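Aminotransferase, class III (Thermomicrobium roseum, PDB 6IO1) acts as a thermostable (S)-enantioselective omega-transaminase, probably moving amino groups between substrates by way of its pyridoxal 5'-phosphate cofactor. Local coordinates at residues K146-R151 against E219-F224; R204-L209 against P244-V249; P282-F287 against G299-S304. All coordinates share one frame; numbering follows the deposited sequence.

Contact 1: residues K146-R151 against E219-F224; sequences KILSRR and ETIAAF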
loop_
_atom_site.group_PDB
_atom_site.type_symbol
_atom_site.label_atom_id
_atom_site.label_comp_id
_atom_site.label_asym_id
_atom_site.label_seq_id
_atom_site.Cartn_x
_atom_site.Cartn_y
_atom_site.Cartn_z
ATOM N N LYS B 146 6.386 12.559 18.558
ATOM C CA LYS B 146 7.585 11.739 18.411
ATOM C C LYS B 146 7.251 10.253 18.478
ATOM O O LYS B 146 6.399 9.830 19.259
ATOM C CB LYS B 146 8.609 12.093 19.488
ATOM C CG LYS B 146 9.101 13.528 19.429
ATOM C CD LYS B 146 10.179 13.782 20.470
ATOM C CE LYS B 146 10.480 15.266 20.600
ATOM N NZ LYS B 146 11.403 15.545 21.735
ATOM N N ILE B 147 7.939 9.452 17.670
ATOM C CA ILE B 147 7.711 8.014 17.614
ATOM C C ILE B 147 8.988 7.301 18.031
ATOM O O ILE B 147 10.056 7.542 17.457
ATOM C CB ILE B 147 7.265 7.558 16.212
ATOM C CG1 ILE B 147 5.958 8.248 15.818
ATOM C CG2 ILE B 147 7.107 6.044 16.171
ATOM C CD1 ILE B 147 4.733 7.686 16.510
ATOM N N LEU B 148 8.875 6.426 19.026
ATOM C CA LEU B 148 10.004 5.632 19.489
ATOM C C LEU B 148 10.090 4.339 18.688
ATOM O O LEU B 148 9.094 3.625 18.536
ATOM C CB LEU B 148 9.877 5.320 20.981
ATOM C CG LEU B 148 10.128 6.473 21.955
ATOM C CD1 LEU B 148 9.722 6.077 23.366
ATOM C CD2 LEU B 148 11.585 6.908 21.917
ATOM N N SER B 149 11.286 4.044 18.184
ATOM C CA SER B 149 11.554 2.823 17.442
ATOM C C SER B 149 12.923 2.313 17.869
ATOM O O SER B 149 13.590 2.910 18.718
ATOM C CB SER B 149 11.478 3.056 15.929
ATOM O OG SER B 149 11.490 1.825 15.225
ATOM N N ARG B 150 13.339 1.188 17.296
ATOM C CA ARG B 150 14.581 0.550 17.696
ATOM C C ARG B 150 15.484 0.309 16.495
ATOM O O ARG B 150 15.030 0.209 15.353
ATOM C CB ARG B 150 14.316 -0.777 18.420
ATOM C CG ARG B 150 13.463 -0.634 19.669
ATOM C CD ARG B 150 13.016 -1.984 20.193
ATOM N NE ARG B 150 12.125 -2.666 19.259
ATOM C CZ ARG B 150 11.635 -3.885 19.451
ATOM N NH1 ARG B 150 11.928 -4.552 20.560
ATOM N NH2 ARG B 150 10.833 -4.431 18.547
ATOM N N ARG B 151 16.782 0.239 16.775
ATOM C CA ARG B 151 17.736 -0.242 15.788
ATOM C C ARG B 151 17.396 -1.682 15.429
ATOM O O ARG B 151 16.931 -2.448 16.274
ATOM C CB ARG B 151 19.164 -0.164 16.333
ATOM C CG ARG B 151 19.695 1.242 16.561
ATOM C CD ARG B 151 21.077 1.191 17.198
ATOM N NE ARG B 151 21.702 2.507 17.292
ATOM C CZ ARG B 151 22.517 3.014 16.373
ATOM N NH1 ARG B 151 22.837 2.301 15.301
ATOM N NH2 ARG B 151 23.038 4.221 16.541
ATOM N N GLU B 219 6.020 14.135 27.359
ATOM C CA GLU B 219 4.868 14.825 26.792
ATOM C C GLU B 219 4.985 15.043 25.289
ATOM O O GLU B 219 3.998 15.448 24.665
ATOM C CB GLU B 219 4.658 16.171 27.493
ATOM C CG GLU B 219 5.704 17.235 27.180
ATOM C CD GLU B 219 7.002 17.039 27.943
ATOM O OE1 GLU B 219 7.990 17.730 27.616
ATOM O OE2 GLU B 219 7.035 16.197 28.865
ATOM N N THR B 220 6.153 14.801 24.699
ATOM C CA THR B 220 6.350 14.952 23.263
ATOM C C THR B 220 6.344 13.626 22.511
ATOM O O THR B 220 6.458 13.631 21.283
ATOM C CB THR B 220 7.666 15.688 22.984
ATOM O OG1 THR B 220 8.770 14.871 23.398
ATOM C CG2 THR B 220 7.710 17.009 23.736
ATOM N N ILE B 221 6.201 12.500 23.206
ATOM C CA ILE B 221 6.302 11.178 22.596
ATOM C C ILE B 221 4.898 10.601 22.452
ATOM O O ILE B 221 4.234 10.293 23.447
ATOM C CB ILE B 221 7.207 10.247 23.414
ATOM C CG1 ILE B 221 8.602 10.856 23.557
ATOM C CG2 ILE B 221 7.285 8.877 22.760
ATOM C CD1 ILE B 221 9.552 10.022 24.386
ATOM N N ALA B 222 4.449 10.454 21.204
ATOM C CA ALA B 222 3.123 9.914 20.931
ATOM C C ALA B 222 3.059 8.412 21.186
ATOM O O ALA B 222 2.115 7.924 21.818
ATOM C CB ALA B 222 2.720 10.228 19.491
ATOM N N ALA B 223 4.049 7.656 20.711
ATOM C CA ALA B 223 3.941 6.205 20.787
ATOM C C ALA B 223 5.306 5.545 20.630
ATOM O O ALA B 223 6.298 6.178 20.259
ATOM C CB ALA B 223 2.973 5.669 19.726
ATOM N N PHE B 224 5.324 4.247 20.931
ATOM C CA PHE B 224 6.449 3.348 20.703
ATOM C C PHE B 224 5.964 2.258 19.758
ATOM O O PHE B 224 4.899 1.675 19.983
ATOM C CB PHE B 224 6.947 2.760 22.038
ATOM C CG PHE B 224 7.933 1.614 21.904
ATOM C CD1 PHE B 224 7.509 0.334 21.568
ATOM C CD2 PHE B 224 9.278 1.813 22.169
ATOM C CE1 PHE B 224 8.411 -0.710 21.461
ATOM C CE2 PHE B 224 10.184 0.770 22.066
ATOM C CZ PHE B 224 9.749 -0.492 21.712
#

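Contact 2: residues R204-L209 against P244-V249; sequences RLVQEL and PAIAAV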
loop_
_atom_site.group_PDB
_atom_site.type_symbol
_atom_site.label_atom_id
_atom_site.label_comp_id
_atom_site.label_asym_id
_atom_site.label_seq_id
_atom_site.Cartn_x
_atom_site.Cartn_y
_atom_site.Cartn_z
ATOM N N ARG B 204 19.248 -3.038 31.655
ATOM C CA ARG B 204 19.949 -2.030 30.863
ATOM C C ARG B 204 19.025 -1.408 29.822
ATOM O O ARG B 204 19.028 -0.185 29.625
ATOM C CB ARG B 204 21.155 -2.652 30.163
ATOM C CG ARG B 204 22.324 -3.038 31.045
ATOM C CD ARG B 204 23.480 -3.455 30.151
ATOM N NE ARG B 204 24.731 -3.668 30.869
ATOM C CZ ARG B 204 25.905 -3.832 30.270
ATOM N NH1 ARG B 204 25.986 -3.783 28.947
ATOM N NH2 ARG B 204 27.001 -4.026 30.990
ATOM N N LEU B 205 18.227 -2.238 29.145
ATOM C CA LEU B 205 17.313 -1.723 28.129
ATOM C C LEU B 205 16.257 -0.810 28.743
ATOM O O LEU B 205 15.923 0.240 28.177
ATOM C CB LEU B 205 16.660 -2.884 27.380
ATOM C CG LEU B 205 17.629 -3.804 26.633
ATOM C CD1 LEU B 205 16.999 -5.164 26.383
ATOM C CD2 LEU B 205 18.086 -3.171 25.326
ATOM N N VAL B 206 15.722 -1.193 29.905
ATOM C CA VAL B 206 14.733 -0.365 30.589
ATOM C C VAL B 206 15.345 0.970 30.991
ATOM O O VAL B 206 14.717 2.028 30.849
ATOM C CB VAL B 206 14.164 -1.116 31.808
ATOM C CG1 VAL B 206 13.392 -0.167 32.714
ATOM C CG2 VAL B 206 13.281 -2.263 31.357
ATOM N N GLN B 207 16.580 0.940 31.499
ATOM C CA GLN B 207 17.255 2.177 31.880
ATOM C C GLN B 207 17.447 3.089 30.677
ATOM O O GLN B 207 17.213 4.305 30.760
ATOM C CB GLN B 207 18.599 1.839 32.523
ATOM C CG GLN B 207 19.384 3.017 33.059
ATOM C CD GLN B 207 20.543 2.570 33.928
ATOM O OE1 GLN B 207 20.460 2.596 35.156
ATOM N NE2 GLN B 207 21.626 2.139 33.292
ATOM N N GLU B 208 17.861 2.517 29.545
ATOM C CA GLU B 208 18.024 3.321 28.339
ATOM C C GLU B 208 16.702 3.934 27.896
ATOM O O GLU B 208 16.651 5.117 27.535
ATOM C CB GLU B 208 18.622 2.476 27.218
ATOM C CG GLU B 208 18.551 3.157 25.871
ATOM C CD GLU B 208 18.750 2.202 24.732
ATOM O OE1 GLU B 208 19.183 1.056 24.985
ATOM O OE2 GLU B 208 18.453 2.583 23.579
ATOM N N LEU B 209 15.620 3.151 27.921
ATOM C CA LEU B 209 14.318 3.673 27.511
ATOM C C LEU B 209 13.875 4.819 28.412
ATOM O O LEU B 209 13.418 5.865 27.933
ATOM C CB LEU B 209 13.276 2.553 27.515
ATOM C CG LEU B 209 11.820 2.987 27.319
ATOM C CD1 LEU B 209 11.648 3.741 26.008
ATOM C CD2 LEU B 209 10.887 1.787 27.377
ATOM N N PRO B 244 7.218 -7.125 29.116
ATOM C CA PRO B 244 6.463 -6.572 30.255
ATOM C C PRO B 244 7.101 -5.327 30.847
ATOM O O PRO B 244 6.396 -4.351 31.129
ATOM C CB PRO B 244 6.438 -7.736 31.257
ATOM C CG PRO B 244 6.593 -8.952 30.424
ATOM C CD PRO B 244 7.502 -8.561 29.300
ATOM N N ALA B 245 8.425 -5.321 31.017
ATOM C CA ALA B 245 9.102 -4.156 31.583
ATOM C C ALA B 245 8.985 -2.941 30.666
ATOM O O ALA B 245 8.684 -1.826 31.122
ATOM C CB ALA B 245 10.568 -4.494 31.855
ATOM N N ILE B 246 9.238 -3.135 29.368
ATOM C CA ILE B 246 9.155 -2.022 28.424
ATOM C C ILE B 246 7.742 -1.447 28.404
ATOM O O ILE B 246 7.544 -0.223 28.451
ATOM C CB ILE B 246 9.604 -2.475 27.021
ATOM C CG1 ILE B 246 11.091 -2.836 27.023
ATOM C CG2 ILE B 246 9.319 -1.394 25.992
ATOM C CD1 ILE B 246 11.998 -1.723 27.497
ATOM N N ALA B 247 6.738 -2.327 28.333
ATOM C CA ALA B 247 5.352 -1.875 28.332
ATOM C C ALA B 247 5.004 -1.150 29.626
ATOM O O ALA B 247 4.234 -0.183 29.615
ATOM C CB ALA B 247 4.414 -3.061 28.111
ATOM N N ALA B 248 5.548 -1.613 30.755
ATOM C CA ALA B 248 5.298 -0.938 32.024
ATOM C C ALA B 248 5.845 0.482 32.006
ATOM O O ALA B 248 5.181 1.415 32.472
ATOM C CB ALA B 248 5.909 -1.735 33.175
ATOM N N VAL B 249 7.053 0.670 31.470
ATOM C CA VAL B 249 7.610 2.020 31.364
ATOM C C VAL B 249 6.720 2.894 30.480
ATOM O O VAL B 249 6.372 4.037 30.830
ATOM C CB VAL B 249 9.053 1.966 30.832
ATOM C CG1 VAL B 249 9.589 3.371 30.597
ATOM C CG2 VAL B 249 9.947 1.200 31.795
#

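Contact 3: residues P282-F287 against G299-S304; sequences PDIVTF and GGVGVS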
loop_
_atom_site.group_PDB
_atom_site.type_symbol
_atom_site.label_atom_id
_atom_site.label_comp_id
_atom_site.label_asym_id
_atom_site.label_seq_id
_atom_site.Cartn_x
_atom_site.Cartn_y
_atom_site.Cartn_z
ATOM N N PRO B 282 -1.249 -4.174 23.513
ATOM C CA PRO B 282 -0.976 -2.890 22.865
ATOM C C PRO B 282 -2.229 -2.046 22.707
ATOM O O PRO B 282 -3.353 -2.550 22.644
ATOM C CB PRO B 282 -0.424 -3.303 21.495
ATOM C CG PRO B 282 -1.062 -4.621 21.225
ATOM C CD PRO B 282 -1.220 -5.297 22.560
ATOM N N ASP B 283 -2.012 -0.732 22.648
ATOM C CA ASP B 283 -3.097 0.178 22.307
ATOM C C ASP B 283 -3.431 0.095 20.826
ATOM O O ASP B 283 -4.594 0.256 20.440
ATOM C CB ASP B 283 -2.723 1.609 22.694
ATOM C CG ASP B 283 -2.224 1.715 24.122
ATOM O OD1 ASP B 283 -3.049 1.605 25.053
ATOM O OD2 ASP B 283 -1.005 1.905 24.313
ATOM N N ILE B 284 -2.426 -0.150 19.987
ATOM C CA ILE B 284 -2.596 -0.272 18.545
ATOM C C ILE B 284 -1.801 -1.482 18.071
ATOM O O ILE B 284 -0.683 -1.725 18.537
ATOM C CB ILE B 284 -2.140 1.003 17.804
ATOM C CG1 ILE B 284 -2.902 2.228 18.307
ATOM C CG2 ILE B 284 -2.328 0.853 16.306
ATOM C CD1 ILE B 284 -2.355 3.540 17.791
ATOM N N VAL B 285 -2.385 -2.243 17.151
ATOM C CA VAL B 285 -1.731 -3.391 16.541
ATOM C C VAL B 285 -1.821 -3.248 15.028
ATOM O O VAL B 285 -2.839 -2.791 14.498
ATOM C CB VAL B 285 -2.354 -4.725 17.007
ATOM C CG1 VAL B 285 -3.833 -4.801 16.637
ATOM C CG2 VAL B 285 -1.597 -5.883 16.404
ATOM N N THR B 286 -0.745 -3.603 14.336
ATOM C CA THR B 286 -0.717 -3.596 12.881
ATOM C C THR B 286 -0.480 -5.012 12.383
ATOM O O THR B 286 0.297 -5.766 12.977
ATOM C CB THR B 286 0.370 -2.663 12.341
ATOM O OG1 THR B 286 1.659 -3.153 12.728
ATOM C CG2 THR B 286 0.181 -1.262 12.888
ATOM N N PHE B 287 -1.150 -5.374 11.293
ATOM C CA PHE B 287 -1.047 -6.728 10.774
ATOM C C PHE B 287 -1.083 -6.700 9.255
ATOM O O PHE B 287 -1.562 -5.748 8.638
ATOM C CB PHE B 287 -2.163 -7.634 11.316
ATOM C CG PHE B 287 -3.536 -7.026 11.239
ATOM C CD1 PHE B 287 -4.006 -6.214 12.258
ATOM C CD2 PHE B 287 -4.363 -7.282 10.158
ATOM C CE1 PHE B 287 -5.268 -5.658 12.196
ATOM C CE2 PHE B 287 -5.629 -6.730 10.091
ATOM C CZ PHE B 287 -6.081 -5.917 11.111
ATOM N N GLY B 299 -3.946 -5.852 4.708
ATOM C CA GLY B 299 -3.305 -5.423 5.931
ATOM C C GLY B 299 -4.348 -4.728 6.776
ATOM O O GLY B 299 -5.493 -4.558 6.357
ATOM N N GLY B 300 -3.957 -4.325 7.976
ATOM C CA GLY B 300 -4.910 -3.609 8.804
ATOM C C GLY B 300 -4.292 -3.065 10.070
ATOM O O GLY B 300 -3.174 -3.423 10.457
ATOM N N VAL B 301 -5.066 -2.197 10.717
ATOM C CA VAL B 301 -4.735 -1.612 12.007
ATOM C C VAL B 301 -5.917 -1.826 12.937
ATOM O O VAL B 301 -7.063 -1.536 12.570
ATOM C CB VAL B 301 -4.418 -0.109 11.888
ATOM C CG1 VAL B 301 -4.123 0.484 13.253
ATOM C CG2 VAL B 301 -3.258 0.112 10.942
ATOM N N GLY B 302 -5.640 -2.331 14.136
ATOM C CA GLY B 302 -6.631 -2.471 15.183
ATOM C C GLY B 302 -6.283 -1.561 16.348
ATOM O O GLY B 302 -5.134 -1.508 16.787
ATOM N N VAL B 303 -7.289 -0.846 16.832
ATOM C CA VAL B 303 -7.129 0.098 17.923
ATOM C C VAL B 303 -8.104 -0.252 19.037
ATOM O O VAL B 303 -9.158 -0.881 18.829
ATOM C CB VAL B 303 -7.318 1.563 17.472
ATOM C CG1 VAL B 303 -6.404 1.885 16.299
ATOM C CG2 VAL B 303 -8.772 1.835 17.121
ATOM N N SER B 304 -7.714 0.172 20.237
ATOM C CA SER B 304 -8.462 -0.017 21.462
ATOM C C SER B 304 -9.724 0.835 21.458
ATOM O O SER B 304 -9.875 1.776 20.672
ATOM C CB SER B 304 -7.599 0.343 22.672
ATOM O OG SER B 304 -7.325 1.734 22.702
HETATM O O HOH W 1 -5.512 2.377 24.651
#

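Contact 1: residues K146-R151 against E219-F224
K146, I147 and L148 pair in parallel with I221, A223 and F224 in a strand-to-strand contact whose axes approach to 4.7 Å, and the shift of one residue after the first pair is a beta bulge with A222 as the extra residue. K146 N donates to T220 O and K146 O receives A222 N at 2.8 Å, while past the irregularity L148 N reaches A223 O in an almost straight bond of 2.9 Å, 177° at the hydrogen. The side chain of K146, extended beyond CG, runs alongside T220, and its NZ makes only a weak bond of 3.2 Å to T220 OG1; the firmer partner of the ammonium is E216, by a salt bridge, and T220 OG1 is also bonded to G217 O. L148 crosses I221 at about a right angle, with CD1 3.8 Å from I221 CG2. Its CB approaches CD2 of F224 obliquely. On the other face, I147 CD1 meets the methyl of A223. At the far end F224 CZ lies over one face of the R150 guanidinium, the two planes 62° apart, and R150 CD lies 3.9 Å from F224 CZ. A bend at chi3 (-65°) brings the guanidinium to the CZ end of the ring, where NH2 binds E227 O and NH1 binds Y242 OH, two bonds that fix its rotation. E227 lines the cofactor pocket, which places R150 probably in the second shell. Neighbouring parallel strands linked through intervening helices are characteristic of the alpha/beta large domain of fold-type I aminotransferases.

Contact 2: residues R204-L209 against P244-V249
V206 turns CG1 away from its backbone N (chi1 167°), which directs one methyl to V249 and the other to A245, and L209 swings its isobutyl group straight across to I246 and V249 by the same kind of rotation (chi1 171°). Two short helical segments meet through the branches of a few aliphatic residues. CG2 of V206 is 3.5 Å from CB of A245, the shortest approach between the segments, and the same methyl passes I246 CD1 at 4.1 Å as the two side chains slide past each other in opposite directions. CG1 of V206 touches V249 CG2 at 3.8 Å. One turn further along, L209 puts CD2 between two neighbours: I246 CD1 lies 3.7 Å from it and V249 CG1 3.8 Å from it, with I246 CG2 nearly as near. The two segments run in nearly the same direction, their axes 19° apart and 9.8 Å at closest approach. On this line V206 and L209, three residues apart, face A245, I246 and V249 on the partner. V202 and I213, before and after the segment on helix 198-216, extend the apolar seam to A245 and V249, and L184 of the neighbouring strand closes on L209. Helix 198-216 comes just before strand 221-226 and helix 242-253 after it, so two helices flanking one strand in sequence pack on each other, as in an alpha/beta domain. No hydrogen bond spans the two segments. What the chemistry implies is cohesion that probably rests on the hydrophobic effect and on the close fit of aliphatic side chains.

Contact 3: residues P282-F287 against G299-S304
V285 and G302 form a reciprocal pair of backbone hydrogen bonds, V285 N to G302 O and G302 N to V285 O, each 2.9 Å and close to straight. F287 and G300 repeat the arrangement two residues on, with both donors tilted out of the acceptor carbonyl planes, and at the other end S304 N binds D283 O at 3.1 Å. A bound water closes that end: it donates to D283 OD1 at 2.6 Å and bonds S304 OG at 2.7 Å. The other carboxylate oxygen of D283 accepts L257 N of strand 256-260, while S304 stands at the N-cap of the following helix, its OG making a weak bond to I307 N. At the non-hydrogen-bonded pairs, I284 CA and V301 CA make CA-H...O contacts to G302 O and V285 O. On the face bearing I284, T286, V301 and V303, CG2 of I284 lies 3.6 Å from V301 CG1, and helix 121-138 packs on this side. The opposite face carries the ring of F287, folded back over its partner strand by a chi1 of 47°. G300 CA sits 3.7 Å from the ring centroid, a CH-pi contact 25° off the normal. G300 O lies above that face, toward the rim. With glycine at both 300 and 302, the aromatic group rests directly on the backbone. The chemistry implies a hairpin whose facing main-chain groups pair with each other, while I284 and T286 bond to strand 256-260 on the other edge. T286 OG1 bonds N125 OD1 of the cofactor pocket, so the strand probably helps to position a first-shell residue.

In the fold
Contacts 1 and 3 belong to one mixed sheet, with strand 256-260 between their inner strands; their centres are 16 Å apart and their nearest atoms about 6 Å. Contact 2 lies farther out, its centre 13 Å from that of contact 1, and reaches the sheet where L148 CD1 meets L209 CD1 at 4.0 Å, so sheet and helices share one apolar core. Contacts 2 and 3, with centres 22 Å apart, do not touch. The bound cofactor, in its amino form, lies nearer contact 3: the side chain of T286 is about 6 Å from it and that of R150 about 9 Å. Strand 256-260 supplies D260 to that pocket, and K289, another pocket residue, lies in the connection between the two strands of contact 3.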